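Local coordinates for protein PadR family transcriptional regulator (Listeria monocytogenes, PDB 6ABQ) that probably binds operator DNA through a winged helix-turn-helix domain as a PadR-type transcription factor, with its regulation responding to a ligand, at residues Gly51-Tyr54 with Thr55-Arg59; Val58-Lys62 with Lys63-Glu67. All blocks are in the same frame, centred on the assembly; numbering follows the deposited sequence.

Interaction 1: residues Gly51-Tyr54 with Thr55-Arg59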
# COMPACT_ATOMS: atom_id res chain seq x y z
N GLY B 51 -16.29 5.98 7.79
CA GLY B 51 -17.00 5.09 6.88
C GLY B 51 -16.11 4.03 6.26
O GLY B 51 -16.54 2.87 6.15
N THR B 52 -14.89 4.41 5.86
CA THR B 52 -13.90 3.46 5.34
C THR B 52 -13.48 2.45 6.42
O THR B 52 -13.44 1.23 6.15
CB THR B 52 -12.67 4.16 4.71
OG1 THR B 52 -13.11 5.12 3.74
CG2 THR B 52 -11.74 3.15 4.01
N VAL B 53 -13.20 2.94 7.63
CA VAL B 53 -12.81 2.09 8.77
C VAL B 53 -13.86 1.01 9.04
O VAL B 53 -13.51 -0.15 9.27
CB VAL B 53 -12.44 2.92 10.04
CG1 VAL B 53 -12.38 2.05 11.29
CG2 VAL B 53 -11.10 3.62 9.85
N TYR B 54 -15.14 1.38 8.97
CA TYR B 54 -16.26 0.44 9.12
C TYR B 54 -16.23 -0.72 8.12
O TYR B 54 -16.44 -1.87 8.53
CB TYR B 54 -17.62 1.17 9.08
CG TYR B 54 -17.90 2.02 10.31
CD1 TYR B 54 -17.66 1.52 11.60
CD2 TYR B 54 -18.42 3.32 10.18
CE1 TYR B 54 -17.91 2.30 12.72
CE2 TYR B 54 -18.69 4.09 11.30
CZ TYR B 54 -18.43 3.58 12.56
OH TYR B 54 -18.68 4.33 13.68
N THR B 55 -15.94 -0.42 6.85
CA THR B 55 -15.81 -1.45 5.80
C THR B 55 -14.69 -2.45 6.12
O THR B 55 -14.85 -3.66 5.92
CB THR B 55 -15.58 -0.87 4.37
OG1 THR B 55 -14.23 -0.41 4.23
CG2 THR B 55 -16.55 0.26 4.04
N ILE B 56 -13.56 -1.94 6.62
CA ILE B 56 -12.40 -2.76 6.98
C ILE B 56 -12.71 -3.63 8.20
O ILE B 56 -12.34 -4.82 8.23
CB ILE B 56 -11.11 -1.93 7.16
CG1 ILE B 56 -10.75 -1.22 5.83
CG2 ILE B 56 -9.95 -2.82 7.62
CD1 ILE B 56 -9.78 -0.06 5.95
N LEU B 57 -13.39 -3.06 9.19
CA LEU B 57 -13.89 -3.82 10.34
C LEU B 57 -14.82 -4.97 9.92
O LEU B 57 -14.71 -6.07 10.46
CB LEU B 57 -14.57 -2.89 11.36
CG LEU B 57 -13.68 -1.91 12.15
CD1 LEU B 57 -14.53 -0.97 12.99
CD2 LEU B 57 -12.63 -2.61 13.02
N VAL B 58 -15.71 -4.71 8.96
CA VAL B 58 -16.58 -5.75 8.38
C VAL B 58 -15.74 -6.87 7.74
O VAL B 58 -16.01 -8.05 7.95
CB VAL B 58 -17.63 -5.15 7.40
CG1 VAL B 58 -18.29 -6.23 6.53
CG2 VAL B 58 -18.69 -4.37 8.16
N ARG B 59 -14.72 -6.47 6.98
CA ARG B 59 -13.79 -7.41 6.35
C ARG B 59 -13.06 -8.28 7.39
O ARG B 59 -12.95 -9.50 7.20
CB ARG B 59 -12.79 -6.68 5.44
CG ARG B 59 -11.88 -7.63 4.67
CD ARG B 59 -11.12 -6.91 3.57
NE ARG B 59 -9.90 -6.27 4.04
CZ ARG B 59 -9.57 -4.98 3.86
NH1 ARG B 59 -10.37 -4.16 3.20
NH2 ARG B 59 -8.42 -4.53 4.33
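Thr52 and Thr55 meet in a local, turn-to-turn contact inside helix 50-62, which by its position in the winged helix-turn-helix fold of PadR proteins is probably the DNA-recognition helix. The Thr55 hydroxyl bonds back to the helix's own backbone: OG1 donates to Thr52 O at 2.6 Å, in the carbonyl plane and on a lone pair. Its first torsion, chi1 76°, sets OG1 between the backbone N and the carbonyl carbon, facing the preceding turn, while CG2 lies beside Gly51 O. Thr52 O is therefore gripped twice, since Ile56 N also donates to it at 3.2 Å. The next bonds of the helix run from Leu57 N to Val53 O (2.9 Å) and from Val58 N to Tyr54 O (3.0 Å). Val53 and Leu57 lie side by side and point the same way, CG1 of Val53 touching CD1 of Leu57 at 4.1 Å. The same Leu57 CD1 approaches Tyr54 CD1 obliquely at 4.2 Å, and Tyr54 OH bonds to Glu50 one turn earlier. The helix thus has two characters: Thr55 and Tyr54 are exposed, whereas Val53 and Leu57 pack on Ile36 of helix 33-42, and Ile56 reaches Ile22 and Leu57 Ile26 of helix 17-27.

Interaction 2: residues Val58-Lys62 with Lys63-Glu67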
# COMPACT_ATOMS: atom_id res chain seq x y z
N VAL B 58 -15.71 -4.71 8.96
CA VAL B 58 -16.58 -5.75 8.38
C VAL B 58 -15.74 -6.87 7.74
O VAL B 58 -16.01 -8.05 7.95
CB VAL B 58 -17.63 -5.15 7.40
CG1 VAL B 58 -18.29 -6.23 6.53
CG2 VAL B 58 -18.69 -4.37 8.16
N ARG B 59 -14.72 -6.47 6.98
CA ARG B 59 -13.79 -7.41 6.35
C ARG B 59 -13.06 -8.28 7.39
O ARG B 59 -12.95 -9.50 7.20
CB ARG B 59 -12.79 -6.68 5.44
CG ARG B 59 -11.88 -7.63 4.67
CD ARG B 59 -11.12 -6.91 3.57
NE ARG B 59 -9.90 -6.27 4.04
CZ ARG B 59 -9.57 -4.98 3.86
NH1 ARG B 59 -10.37 -4.16 3.20
NH2 ARG B 59 -8.42 -4.53 4.33
N LEU B 60 -12.60 -7.64 8.46
CA LEU B 60 -11.93 -8.32 9.58
C LEU B 60 -12.79 -9.36 10.28
O LEU B 60 -12.28 -10.43 10.64
CB LEU B 60 -11.39 -7.30 10.59
CG LEU B 60 -10.25 -6.39 10.16
CD1 LEU B 60 -9.90 -5.44 11.29
CD2 LEU B 60 -9.05 -7.18 9.70
N GLU B 61 -14.07 -9.05 10.47
CA GLU B 61 -15.05 -10.01 11.00
C GLU B 61 -15.15 -11.24 10.11
O GLU B 61 -15.08 -12.36 10.59
CB GLU B 61 -16.45 -9.38 11.10
CG GLU B 61 -16.63 -8.34 12.19
CD GLU B 61 -18.02 -7.73 12.18
OE1 GLU B 61 -18.89 -8.18 11.42
OE2 GLU B 61 -18.24 -6.78 12.95
N LYS B 62 -15.33 -11.00 8.81
CA LYS B 62 -15.46 -12.06 7.81
C LYS B 62 -14.19 -12.91 7.71
O LYS B 62 -14.27 -14.11 7.49
CB LYS B 62 -15.88 -11.48 6.45
CG LYS B 62 -17.31 -10.97 6.45
CD LYS B 62 -17.69 -10.13 5.24
CE LYS B 62 -19.13 -9.66 5.38
NZ LYS B 62 -19.67 -8.96 4.19
N LYS B 63 -13.04 -12.27 7.94
CA LYS B 63 -11.76 -12.96 8.08
C LYS B 63 -11.62 -13.76 9.39
O LYS B 63 -10.74 -14.60 9.51
CB LYS B 63 -10.61 -11.96 7.95
CG LYS B 63 -10.30 -11.51 6.53
CD LYS B 63 -8.95 -10.82 6.43
CE LYS B 63 -8.66 -10.41 4.99
NZ LYS B 63 -7.26 -9.95 4.81
N GLY B 64 -12.51 -13.50 10.35
CA GLY B 64 -12.53 -14.23 11.62
C GLY B 64 -11.48 -13.76 12.61
O GLY B 64 -11.09 -14.50 13.50
N LEU B 65 -11.05 -12.50 12.45
CA LEU B 65 -9.91 -11.94 13.18
C LEU B 65 -10.27 -11.10 14.42
O LEU B 65 -9.37 -10.73 15.20
CB LEU B 65 -9.01 -11.13 12.22
CG LEU B 65 -8.56 -11.76 10.90
CD1 LEU B 65 -7.72 -10.76 10.12
CD2 LEU B 65 -7.80 -13.08 11.07
N VAL B 66 -11.55 -10.80 14.59
CA VAL B 66 -12.02 -9.89 15.64
C VAL B 66 -13.23 -10.42 16.40
O VAL B 66 -14.02 -11.19 15.88
CB VAL B 66 -12.32 -8.44 15.13
CG1 VAL B 66 -11.04 -7.70 14.76
CG2 VAL B 66 -13.32 -8.45 13.97
N GLU B 67 -13.35 -9.96 17.65
CA GLU B 67 -14.47 -10.27 18.53
C GLU B 67 -15.21 -8.98 18.88
O GLU B 67 -14.58 -7.95 19.11
CB GLU B 67 -13.97 -10.99 19.77
CG GLU B 67 -13.31 -12.33 19.43
CD GLU B 67 -12.83 -13.11 20.64
OE1 GLU B 67 -13.50 -13.09 21.69
OE2 GLU B 67 -11.79 -13.78 20.52
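Leu65 N donates to Leu60 O at 3.0 Å with a nearly straight N-H...O angle of 169°, reaching back over the end of helix 50-62. Gly64 N bonds to Glu61 O at 2.8 Å, coming from above the carbonyl plane. These two bonds and the positive phi of Gly64 (79°) make a Schellman motif, which folds the chain back on the last helical turn; Lys63 N to Arg59 O (2.9 Å) is an ordinary helical bond before it. Leu60 CD2 and Leu65 CD1 meet at 3.8 Å, their side chains crossing at about a right angle. Val66, with chi1 -71°, has CG2 between its backbone N and carbonyl carbon; from there CG2 reaches Glu61 N at 3.6 Å and Glu61 CG at 3.8 Å, with Leu60 CB a little farther off. Lys63 extends alongside Arg59, its CE at the guanidinium edge; NZ stands 4.6 Å from Arg59 NE, and both residues form salt bridges with Glu19, which probably offsets their like charge. Glu61 OE2 bonds to Tyr82 OH, and Gly64 O to Ser85 OG. Leu60 and Leu65 pack on Leu23 of helix 17-27, Leu65 also meets Glu91 of helix 86-110, and Val66 lies on Tyr82 of strand 78-84.

How the interactions relate
Interaction 2 takes up helix 50-62 where interaction 1 ends, the two overlapping at Val58 and Arg59, with their centres about 10 Å apart. Interaction 1 (51-54 with 55-59) occupies the first turns; interaction 2 (58-62 with 63-67) takes in the helix end and passes into strand 66-72, which pairs antiparallel with strand 78-84 as the wing. Helix 17-27 packs against both, and its Glu19 bridges to Arg59, common to the two, and to Lys63. Together they trace the step from the probable recognition helix to the wing, elements typically both engaged with DNA in winged-helix proteins; the Schellman turn of interaction 2, between helix and strand, probably helps set their relative orientation.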